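Predicted sugar phosphatases of the HAD superfamily (Cytophaga hutchinsonii, PDB 2HX1) is predicted to be a magnesium-dependent sugar phosphatase of the HAD superfamily, probably hydrolysing phosphate esters of small metabolites. Local coordinates at residues 14-20 with 227-233; 103-109 with 139-144; 162-168 with 198-204. All coordinates share one frame; numbering follows the deposited sequence. Where two conformers were deposited one is given.

Contact 1 of 3, residues 14-20 with 227-233; sequences YKCIFFD and EILMVGD. With MG (magnesium ion), chain E.
Strands 16-19 and 228-232 pair in parallel in the central sheet of the HAD Rossmann-like core, both ending at the magnesium site. The backbone ladder alternates: Leu229 N donates to Cys16 O, Phe18 N to Leu229 O, Val231 N to Phe18 O and Asp20 N to Val231 O. At the end far from the metal Lys15 and Glu227 lie alongside each other, with Lys15 NZ 2.6 Å from Glu227 OE1 in a salt bridge.

On one face Ile228 CG2 sits over the middle of the Phe18 ring, 3.5 Å from its centroid, while Phe18 CB meets the selenium of Met230, a selenomethionine. On the other face Leu229 CB lies over the Tyr14 ring, a CH-pi contact 3.7 Å from its centroid, and Tyr14 OH reaches Asp248 and His275. Losing the ring to an alanine here is likely to uncover Leu229 and leave Asp248 and His275 without their shared hydroxyl.

Asp20 swings CG opposite its backbone N (chi1 174°), sending OD2 to the metal while OD1 forms a salt bridge with Lys204. Asp233 adds a nearly coplanar carboxylate, its OD2 accepting from Asn256 N. Phe22 O and three waters complete the shell; magnesium lies 2.0 Å from Asp20 OD2 and 2.1 Å from Asp233 OD1.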
loop_
_atom_site.group_PDB
_atom_site.type_symbol
_atom_site.label_atom_id
_atom_site.label_comp_id
_atom_site.label_asym_id
_atom_site.label_seq_id
_atom_site.Cartn_x
_atom_site.Cartn_y
_atom_site.Cartn_z
ATOM N N TYR A 14 6.678 8.761 -38.293
ATOM C CA TYR A 14 5.479 9.208 -37.571
ATOM C C TYR A 14 4.749 10.354 -38.230
ATOM O O TYR A 14 5.364 11.250 -38.764
ATOM C CB TYR A 14 5.874 9.579 -36.138
ATOM C CG TYR A 14 6.474 8.396 -35.433
ATOM C CD1 TYR A 14 5.694 7.309 -35.105
ATOM C CD2 TYR A 14 7.828 8.354 -35.130
ATOM C CE1 TYR A 14 6.235 6.211 -34.477
ATOM C CE2 TYR A 14 8.386 7.258 -34.512
ATOM C CZ TYR A 14 7.586 6.179 -34.191
ATOM O OH TYR A 14 8.144 5.081 -33.563
ATOM N N LYS A 15 3.422 10.314 -38.144
ATOM C CA LYS A 15 2.554 11.357 -38.669
ATOM C C LYS A 15 2.229 12.431 -37.627
ATOM O O LYS A 15 1.923 13.555 -37.986
ATOM C CB LYS A 15 1.285 10.716 -39.244
ATOM C CG LYS A 15 1.603 9.850 -40.465
ATOM C CD LYS A 15 0.358 9.222 -41.076
ATOM C CE LYS A 15 0.691 8.161 -42.114
ATOM N NZ LYS A 15 -0.482 7.234 -42.423
ATOM N N CYS A 16 2.315 12.093 -36.338
ATOM C CA CYS A 16 2.154 13.106 -35.280
ATOM C C CYS A 16 2.976 12.755 -34.067
ATOM O O CYS A 16 3.168 11.575 -33.769
ATOM C CB CYS A 16 0.695 13.236 -34.881
ATOM S SG CYS A 16 0.326 14.686 -33.877
ATOM N N ILE A 17 3.513 13.781 -33.405
ATOM C CA ILE A 17 4.223 13.608 -32.147
ATOM C C ILE A 17 3.318 14.102 -31.012
ATOM O O ILE A 17 2.675 15.152 -31.133
ATOM C CB ILE A 17 5.597 14.396 -32.128
ATOM C CG1 ILE A 17 6.352 14.225 -33.448
ATOM C CG2 ILE A 17 6.500 13.940 -30.982
ATOM C CD1 ILE A 17 6.773 12.775 -33.719
ATOM N N PHE A 18 3.234 13.327 -29.936
ATOM C CA PHE A 18 2.699 13.810 -28.660
ATOM C C PHE A 18 3.867 14.030 -27.690
ATOM O O PHE A 18 4.630 13.120 -27.434
ATOM C CB PHE A 18 1.704 12.826 -28.002
ATOM C CG PHE A 18 0.465 12.513 -28.827
ATOM C CD1 PHE A 18 0.124 13.225 -29.957
ATOM C CD2 PHE A 18 -0.405 11.517 -28.407
ATOM C CE1 PHE A 18 -1.027 12.919 -30.676
ATOM C CE2 PHE A 18 -1.537 11.200 -29.153
ATOM C CZ PHE A 18 -1.850 11.921 -30.259
ATOM N N PHE A 19 4.000 15.264 -27.198
ATOM C CA PHE A 19 5.056 15.636 -26.277
ATOM C C PHE A 19 4.478 15.818 -24.866
ATOM O O PHE A 19 3.545 16.568 -24.707
ATOM C CB PHE A 19 5.679 16.974 -26.691
ATOM C CG PHE A 19 6.587 16.912 -27.907
ATOM C CD1 PHE A 19 7.868 16.398 -27.819
ATOM C CD2 PHE A 19 6.176 17.414 -29.109
ATOM C CE1 PHE A 19 8.694 16.364 -28.904
ATOM C CE2 PHE A 19 7.005 17.371 -30.206
ATOM C CZ PHE A 19 8.262 16.885 -30.098
ATOM N N ASP A 20 5.006 15.104 -23.870
ATOM C CA ASP A 20 4.918 15.539 -22.483
ATOM C C ASP A 20 5.729 16.846 -22.371
ATOM O O ASP A 20 6.643 17.055 -23.175
ATOM C CB ASP A 20 5.484 14.458 -21.554
ATOM C CG ASP A 20 5.554 14.895 -20.104
ATOM O OD1 ASP A 20 4.591 15.494 -19.604
ATOM O OD2 ASP A 20 6.590 14.637 -19.460
ATOM N N GLU A 227 1.454 5.149 -35.759
ATOM C CA GLU A 227 2.066 6.250 -36.526
ATOM C C GLU A 227 2.087 7.549 -35.705
ATOM O O GLU A 227 2.370 8.610 -36.221
ATOM C CB GLU A 227 1.322 6.475 -37.848
ATOM C CG GLU A 227 1.430 5.299 -38.822
ATOM C CD GLU A 227 0.594 5.490 -40.088
ATOM O OE1 GLU A 227 -0.498 6.096 -40.035
ATOM O OE2 GLU A 227 1.022 5.031 -41.153
ATOM N N ILE A 228 1.744 7.447 -34.432
ATOM C CA ILE A 228 1.892 8.533 -33.489
ATOM C C ILE A 228 2.995 8.164 -32.485
ATOM O O ILE A 228 3.042 7.037 -32.000
ATOM C CB ILE A 228 0.581 8.781 -32.767
ATOM C CG1 ILE A 228 -0.506 9.230 -33.774
ATOM C CG2 ILE A 228 0.777 9.810 -31.680
ATOM C CD1 ILE A 228 -1.947 9.313 -33.168
ATOM N N LEU A 229 3.879 9.119 -32.178
ATOM C CA LEU A 229 4.939 8.913 -31.156
ATOM C C LEU A 229 4.670 9.732 -29.875
ATOM O O LEU A 229 4.579 10.961 -29.928
ATOM C CB LEU A 229 6.301 9.270 -31.759
ATOM C CG LEU A 229 7.520 9.002 -30.890
ATOM C CD1 LEU A 229 7.624 7.529 -30.557
ATOM C CD2 LEU A 229 8.807 9.552 -31.517
HETATM N N MSE A 230 4.504 9.043 -28.743
HETATM C CA MSE A 230 4.384 9.703 -27.438
HETATM C C MSE A 230 5.776 9.837 -26.859
HETATM O O MSE A 230 6.460 8.840 -26.667
HETATM C CB MSE A 230 3.502 8.921 -26.451
HETATM C CG MSE A 230 3.583 9.448 -24.988
HETATM SE SE MSE A 230 2.581 11.104 -24.805
HETATM C CE MSE A 230 3.562 12.226 -23.565
ATOM N N VAL A 231 6.173 11.064 -26.543
ATOM C CA VAL A 231 7.526 11.366 -26.036
ATOM C C VAL A 231 7.446 11.794 -24.580
ATOM O O VAL A 231 6.791 12.788 -24.239
ATOM C CB VAL A 231 8.188 12.476 -26.927
ATOM C CG1 VAL A 231 9.572 12.833 -26.415
ATOM C CG2 VAL A 231 8.231 12.009 -28.412
ATOM N N GLY A 232 8.084 11.047 -23.693
ATOM C CA GLY A 232 8.023 11.384 -22.267
ATOM C C GLY A 232 9.219 10.963 -21.441
ATOM O O GLY A 232 10.051 10.169 -21.895
ATOM N N ASP A 233 9.287 11.498 -20.224
ATOM C CA ASP A 233 10.378 11.179 -19.290
ATOM C C ASP A 233 9.978 10.251 -18.157
ATOM O O ASP A 233 10.837 9.825 -17.384
ATOM C CB ASP A 233 10.996 12.454 -18.712
ATOM C CG ASP A 233 10.008 13.241 -17.873
ATOM O OD1 ASP A 233 8.882 13.471 -18.372
ATOM O OD2 ASP A 233 10.342 13.604 -16.714
HETATM MG MG MG E . 7.376 14.727 -17.661
HETATM O O HOH W 1 5.760 15.896 -17.183
HETATM O O HOH W 2 8.107 14.912 -15.812
HETATM O O HOH W 3 6.165 12.980 -17.338
#

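Contact 2 of 3, residues 103-109 with 139-144. With EDO (1,2-ethanediol), chain N.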
loop_
_atom_site.group_PDB
_atom_site.type_symbol
_atom_site.label_atom_id
_atom_site.label_comp_id
_atom_site.label_asym_id
_atom_site.label_seq_id
_atom_site.Cartn_x
_atom_site.Cartn_y
_atom_site.Cartn_z
ATOM N N LEU A 103 -8.498 23.408 -3.894
ATOM C CA LEU A 103 -7.208 23.637 -3.310
ATOM C C LEU A 103 -6.282 24.144 -4.414
ATOM O O LEU A 103 -5.987 23.439 -5.372
ATOM C CB LEU A 103 -6.664 22.355 -2.650
ATOM C CG LEU A 103 -7.282 21.905 -1.328
ATOM C CD1 LEU A 103 -6.514 20.713 -0.769
ATOM C CD2 LEU A 103 -7.367 23.047 -0.279
ATOM N N GLY A 104 -5.853 25.396 -4.285
ATOM C CA GLY A 104 -5.034 26.040 -5.314
ATOM C C GLY A 104 -5.080 27.548 -5.195
ATOM O O GLY A 104 -5.410 28.075 -4.131
ATOM N N THR A 105 -4.751 28.226 -6.301
ATOM C CA THR A 105 -4.806 29.678 -6.427
ATOM C C THR A 105 -6.070 30.086 -7.183
ATOM O O THR A 105 -6.640 29.314 -7.959
ATOM C CB THR A 105 -3.586 30.239 -7.225
ATOM O OG1 THR A 105 -3.441 29.528 -8.473
ATOM C CG2 THR A 105 -2.282 30.147 -6.425
ATOM N N ALA A 106 -6.489 31.331 -6.973
ATOM C CA ALA A 106 -7.628 31.877 -7.706
ATOM C C ALA A 106 -7.407 31.749 -9.210
ATOM O O ALA A 106 -8.335 31.374 -9.926
ATOM C CB ALA A 106 -7.881 33.355 -7.300
ATOM N N ASN A 107 -6.195 32.035 -9.690
ATOM C CA ASN A 107 -5.882 31.917 -11.110
ATOM C C ASN A 107 -6.026 30.457 -11.611
ATOM O O ASN A 107 -6.527 30.213 -12.697
ATOM C CB ASN A 107 -4.482 32.483 -11.391
ATOM C CG ASN A 107 -4.370 34.006 -11.122
ATOM O OD1 ASN A 107 -5.378 34.722 -10.959
ATOM N ND2 ASN A 107 -3.122 34.499 -11.086
ATOM N N SER A 108 -5.608 29.481 -10.801
ATOM C CA SER A 108 -5.818 28.061 -11.166
ATOM C C SER A 108 -7.298 27.706 -11.278
ATOM O O SER A 108 -7.671 26.867 -12.086
ATOM C CB SER A 108 -5.097 27.104 -10.196
ATOM O OG SER A 108 -5.691 27.040 -8.898
ATOM N N ALA A 109 -8.142 28.376 -10.490
ATOM C CA ALA A 109 -9.581 28.106 -10.453
ATOM C C ALA A 109 -10.378 28.782 -11.575
ATOM O O ALA A 109 -11.476 28.350 -11.878
ATOM C CB ALA A 109 -10.118 28.545 -9.127
ATOM N N LEU A 139 -6.001 21.629 -7.562
ATOM C CA LEU A 139 -5.524 22.317 -8.789
ATOM C C LEU A 139 -4.050 22.741 -8.735
ATOM O O LEU A 139 -3.364 22.735 -9.769
ATOM C CB LEU A 139 -6.364 23.569 -9.080
ATOM C CG LEU A 139 -7.858 23.371 -9.348
ATOM C CD1 LEU A 139 -8.526 24.710 -9.289
ATOM C CD2 LEU A 139 -8.088 22.714 -10.719
ATOM N N ASP A 140 -3.595 23.154 -7.557
ATOM C CA ASP A 140 -2.243 23.702 -7.393
ATOM C C ASP A 140 -1.795 23.472 -5.934
ATOM O O ASP A 140 -2.593 23.533 -5.030
ATOM C CB ASP A 140 -2.249 25.194 -7.758
ATOM C CG ASP A 140 -0.862 25.747 -8.056
ATOM O OD1 ASP A 140 -0.024 25.773 -7.148
ATOM O OD2 ASP A 140 -0.607 26.194 -9.197
ATOM N N ASP A 141 -0.513 23.170 -5.724
ATOM C CA ASP A 141 0.030 23.006 -4.371
ATOM C C ASP A 141 0.144 24.338 -3.616
ATOM O O ASP A 141 0.151 24.368 -2.371
ATOM C CB ASP A 141 1.387 22.298 -4.413
ATOM C CG ASP A 141 2.422 23.082 -5.212
ATOM O OD1 ASP A 141 2.260 23.128 -6.439
ATOM O OD2 ASP A 141 3.377 23.632 -4.619
ATOM N N GLU A 142 0.187 25.440 -4.358
ATOM C CA GLU A 142 0.290 26.768 -3.749
ATOM C C GLU A 142 -1.072 27.436 -3.608
ATOM O O GLU A 142 -2.017 27.051 -4.271
ATOM C CB GLU A 142 1.203 27.664 -4.582
ATOM C CG GLU A 142 2.633 27.229 -4.527
ATOM C CD GLU A 142 3.549 28.066 -5.409
ATOM O OE1 GLU A 142 3.102 28.556 -6.478
ATOM O OE2 GLU A 142 4.729 28.213 -5.034
ATOM N N GLY A 143 -1.152 28.450 -2.747
ATOM C CA GLY A 143 -2.317 29.323 -2.692
ATOM C C GLY A 143 -3.167 29.139 -1.468
ATOM O O GLY A 143 -4.182 29.813 -1.311
ATOM N N PHE A 144 -2.763 28.228 -0.583
ATOM C CA PHE A 144 -3.523 27.968 0.620
ATOM C C PHE A 144 -2.643 27.507 1.773
ATOM O O PHE A 144 -1.513 27.045 1.570
ATOM C CB PHE A 144 -4.624 26.934 0.341
ATOM C CG PHE A 144 -4.109 25.598 -0.103
ATOM C CD1 PHE A 144 -3.808 25.367 -1.442
ATOM C CD2 PHE A 144 -3.972 24.562 0.823
ATOM C CE1 PHE A 144 -3.300 24.130 -1.855
ATOM C CE2 PHE A 144 -3.494 23.327 0.448
ATOM C CZ PHE A 144 -3.138 23.097 -0.912
HETATM C C1 EDO N . 4.590 27.127 -8.945
HETATM O O1 EDO N . 5.425 26.027 -8.554
HETATM C C2 EDO N . 3.162 26.644 -9.129
HETATM O O2 EDO N . 2.934 25.408 -8.423
#
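Leu103 O takes two backbone N-H groups from the loop 139-144: Leu139 N at 2.8 Å, nearly straight on, and Asp140 N at 3.3 Å, more bent at the carbonyl. One oxygen thus ties the end of strand 98-103 to the turn that follows strand 133-138. Each segment also braces itself. In the loop Asp140 OD1 receives Glu142 N at 2.8 Å through its anti lone pair, an Asx turn, and the same oxygen accepts a hydroxyl of an ethanediol, probably from the crystallisation liquor. In the other segment Thr105 is the N-cap of helix 106-110: its OG1 accepts Ser108 N, and Ser108 OG returns a bond to Thr105 O, which Ala109 N also reaches. The Ser108 hydroxyl lies between the backbone N and carbonyl carbon (chi1 71°), a rotation that places OG 3.5 Å from Leu139 CB.

Farther out, Leu139 CD1 lies against Ala109, and Thr105 CG2 rests on Gly143 CA. A CB on Gly104 would strike Ser108 OG and crowd Leu139 and Asp140, and one on Gly143 would strike Gly104 O. The Phe144 ring takes Leu103 CD2 over one face, toward the rim and 4.0 Å from the centroid; Trp146 stacks with the same ring. Two neighbouring parallel strands that each run into a loop and a helix at their C-terminal edge are characteristic of an alpha/beta sheet, here that of the cap domain.

Contact 3 of 3, residues 162-168 with 198-204. With EDO (1,2-ethanediol), chain M.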
loop_
_atom_site.group_PDB
_atom_site.type_symbol
_atom_site.label_atom_id
_atom_site.label_comp_id
_atom_site.label_asym_id
_atom_site.label_seq_id
_atom_site.Cartn_x
_atom_site.Cartn_y
_atom_site.Cartn_z
ATOM N N ILE A 162 -19.151 13.485 -2.168
ATOM C CA ILE A 162 -18.919 14.266 -3.388
ATOM C C ILE A 162 -17.656 13.742 -4.101
ATOM O O ILE A 162 -16.775 13.178 -3.463
ATOM C CB ILE A 162 -18.745 15.807 -3.075
ATOM C CG1 ILE A 162 -17.501 16.028 -2.205
ATOM C CG2 ILE A 162 -20.014 16.385 -2.472
ATOM C CD1 ILE A 162 -17.299 17.412 -1.659
ATOM N N PRO A 163 -17.552 13.950 -5.422
ATOM C CA PRO A 163 -16.305 13.583 -6.088
ATOM C C PRO A 163 -15.121 14.475 -5.680
ATOM O O PRO A 163 -15.260 15.694 -5.563
ATOM C CB PRO A 163 -16.638 13.766 -7.573
ATOM C CG PRO A 163 -17.678 14.787 -7.597
ATOM C CD PRO A 163 -18.523 14.519 -6.372
ATOM N N ALA A 164 -13.981 13.852 -5.419
ATOM C CA ALA A 164 -12.723 14.550 -5.223
ATOM C C ALA A 164 -11.866 14.272 -6.459
ATOM O O ALA A 164 -11.612 13.099 -6.788
ATOM C CB ALA A 164 -12.021 14.078 -3.949
ATOM N N ILE A 165 -11.465 15.343 -7.153
ATOM C CA ILE A 165 -10.784 15.267 -8.468
ATOM C C ILE A 165 -9.374 15.909 -8.397
ATOM O O ILE A 165 -9.182 16.995 -7.817
ATOM C CB ILE A 165 -11.634 16.004 -9.558
ATOM C CG1 ILE A 165 -13.027 15.403 -9.681
ATOM C CG2 ILE A 165 -11.002 15.955 -10.973
ATOM C CD1 ILE A 165 -13.975 16.306 -10.413
ATOM N N VAL A 166 -8.386 15.271 -9.007
ATOM C CA VAL A 166 -7.071 15.881 -9.190
ATOM C C VAL A 166 -6.494 15.424 -10.532
ATOM O O VAL A 166 -6.813 14.337 -10.992
ATOM C CB VAL A 166 -6.103 15.490 -7.990
ATOM C CG1 VAL A 166 -5.795 13.968 -7.972
ATOM C CG2 VAL A 166 -4.793 16.311 -8.029
ATOM N N ALA A 167 -5.638 16.247 -11.135
ATOM C CA ALA A 167 -4.775 15.841 -12.263
ATOM C C ALA A 167 -3.743 14.843 -11.751
ATOM O O ALA A 167 -3.171 15.034 -10.674
ATOM C CB ALA A 167 -4.041 17.040 -12.841
ATOM N N ASN A 168 -3.481 13.811 -12.537
ATOM C CA ASN A 168 -2.589 12.731 -12.125
ATOM C C ASN A 168 -1.133 13.137 -12.284
ATOM O O ASN A 168 -0.385 12.514 -13.042
ATOM C CB ASN A 168 -2.866 11.480 -12.944
ATOM C CG ASN A 168 -2.224 10.256 -12.348
ATOM O OD1 ASN A 168 -2.254 10.075 -11.145
ATOM N ND2 ASN A 168 -1.642 9.409 -13.185
ATOM N N ARG A 198 -9.518 7.773 -2.942
ATOM C CA ARG A 198 -10.659 8.667 -2.842
ATOM C C ARG A 198 -10.723 9.695 -3.977
ATOM O O ARG A 198 -11.786 10.289 -4.184
ATOM C CB ARG A 198 -10.631 9.367 -1.459
ATOM C CG ARG A 198 -11.777 10.399 -1.188
ATOM C CD ARG A 198 -13.083 9.715 -0.904
ATOM N NE ARG A 198 -14.132 10.627 -0.442
ATOM C CZ ARG A 198 -14.862 11.396 -1.237
ATOM N NH1 ARG A 198 -14.642 11.407 -2.533
ATOM N NH2 ARG A 198 -15.808 12.177 -0.720
ATOM N N PHE A 199 -9.601 9.918 -4.687
ATOM C CA PHE A 199 -9.561 10.863 -5.801
ATOM C C PHE A 199 -9.778 10.180 -7.130
ATOM O O PHE A 199 -9.239 9.106 -7.394
ATOM C CB PHE A 199 -8.269 11.678 -5.823
ATOM C CG PHE A 199 -8.239 12.738 -4.784
ATOM C CD1 PHE A 199 -7.986 12.414 -3.456
ATOM C CD2 PHE A 199 -8.510 14.040 -5.105
ATOM C CE1 PHE A 199 -7.994 13.388 -2.468
ATOM C CE2 PHE A 199 -8.543 15.037 -4.117
ATOM C CZ PHE A 199 -8.278 14.715 -2.809
ATOM N N ILE A 200 -10.653 10.793 -7.914
ATOM C CA ILE A 200 -10.727 10.558 -9.350
ATOM C C ILE A 200 -9.544 11.292 -9.949
ATOM O O ILE A 200 -9.398 12.517 -9.775
ATOM C CB ILE A 200 -12.006 11.145 -9.988
ATOM C CG1 ILE A 200 -13.285 10.517 -9.383
ATOM C CG2 ILE A 200 -11.974 10.885 -11.510
ATOM C CD1 ILE A 200 -14.466 11.472 -9.227
ATOM N N ARG A 201 -8.689 10.546 -10.627
ATOM C CA ARG A 201 -7.497 11.104 -11.244
ATOM C C ARG A 201 -7.624 11.148 -12.771
ATOM O O ARG A 201 -7.926 10.149 -13.384
ATOM C CB ARG A 201 -6.302 10.245 -10.843
ATOM C CG ARG A 201 -5.846 10.528 -9.386
ATOM C CD ARG A 201 -4.846 9.527 -8.894
ATOM N NE ARG A 201 -4.432 9.844 -7.524
ATOM C CZ ARG A 201 -3.350 10.547 -7.184
ATOM N NH1 ARG A 201 -2.524 11.039 -8.108
ATOM N NH2 ARG A 201 -3.085 10.761 -5.894
ATOM N N PHE A 202 -7.384 12.309 -13.367
ATOM C CA PHE A 202 -7.502 12.490 -14.818
ATOM C C PHE A 202 -6.139 12.693 -15.410
ATOM O O PHE A 202 -5.260 13.329 -14.794
ATOM C CB PHE A 202 -8.372 13.702 -15.154
ATOM C CG PHE A 202 -9.856 13.514 -14.821
ATOM C CD1 PHE A 202 -10.559 12.417 -15.303
ATOM C CD2 PHE A 202 -10.532 14.451 -14.068
ATOM C CE1 PHE A 202 -11.922 12.255 -15.034
ATOM C CE2 PHE A 202 -11.893 14.297 -13.795
ATOM C CZ PHE A 202 -12.577 13.198 -14.278
ATOM N N GLY A 203 -5.965 12.140 -16.602
ATOM C CA GLY A 203 -4.753 12.334 -17.374
ATOM C C GLY A 203 -4.010 11.045 -17.519
ATOM O O GLY A 203 -4.461 9.990 -17.055
ATOM N N LYS A 204 -2.828 11.156 -18.130
ATOM C CA LYS A 204 -1.960 10.012 -18.376
ATOM C C LYS A 204 -1.728 9.297 -17.050
ATOM O O LYS A 204 -1.521 9.959 -16.041
ATOM C CB LYS A 204 -0.614 10.468 -18.973
ATOM C CG LYS A 204 -0.725 11.385 -20.232
ATOM C CD LYS A 204 0.625 11.968 -20.619
ATOM C CE LYS A 204 1.084 13.080 -19.678
ATOM N NZ LYS A 204 2.245 13.803 -20.218
HETATM C C1 EDO M . -11.498 6.201 -7.005
HETATM O O1 EDO M . -10.277 6.642 -7.619
HETATM C C2 EDO M . -12.265 7.400 -6.458
HETATM O O2 EDO M . -12.723 7.106 -5.138
HETATM O O HOH W 4 -14.116 10.890 -5.485
#
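Strands 164-167 and 199-202 are parallel neighbours at one side of the five-stranded cap sheet, joined through helix 184-195, and the second runs on to Lys204 near the magnesium site. Between them the backbone alternates donors and acceptors, from Ile200 N to Ala164 O, through Val166 N to Ile200 O and Phe202 N to Val166 O, to Asn168 N on Phe202 O.

At the start of the pair Arg198 turns its chain at chi2 (75°) and brings the end of its guanidinium to Ile162 O. Both terminal nitrogens hold that one oxygen, NH1 at 2.9 Å and NH2 at 3.1 Å, and the oxygen lies in the guanidinium plane. A water joins Ala164 N to Arg198 O.

Ala164 CB lies over the Phe199 ring in a CH-pi contact, 3.8 Å from its centroid and offset to the rim. On the face of the sheet that carries Val166 and Arg201, Val166 CG1 stands over the Arg201 guanidinium and touches Arg201 CG at 3.7 Å. The face carrying Ile165, Ile200 and Phe202 has Ile165 CG2 3.4 Å from Phe202 CE2, and Ile200 CD1 against Pro163 CB.

Beyond the strands Asn168 uses both ends of its amide. Asn168 OD1 accepts Arg201 NH1 at 3.2 Å, with amide and guanidinium planes almost perpendicular, while Asn168 ND2 gives an almost straight bond (176°) to Lys204 O at 2.9 Å. Glu192 forms a salt bridge with the other terminal nitrogen of Arg201. Asn168 thus helps hold the backbone at Lys204, together with Asn54, and so links the end of the cap strand to the segment whose lysine NZ meets Asp20, Asp238 and Val52 O.

How the contacts relate
Contact 1 belongs to the six-stranded core sheet, whereas contacts 2 and 3 share the five-stranded cap sheet, where strand 133-138 runs between strands 98-103 and 164-167. Along the chain, contact 2 closes before contact 3 opens, and both are nested within the long loop closed by contact 1; the cap is inserted between core strands 80-82 and 228-232. Contacts 2 and 3 have centres about 15 Å apart; contact 1 lies about 30 Å and 24 Å from them, between centres. Even so, contacts 1 and 3 touch: Lys204 NZ is 3.0 Å from Asp20 OD1 in a salt bridge, linking the segment that leaves the cap sheet to the metal-binding end of the core.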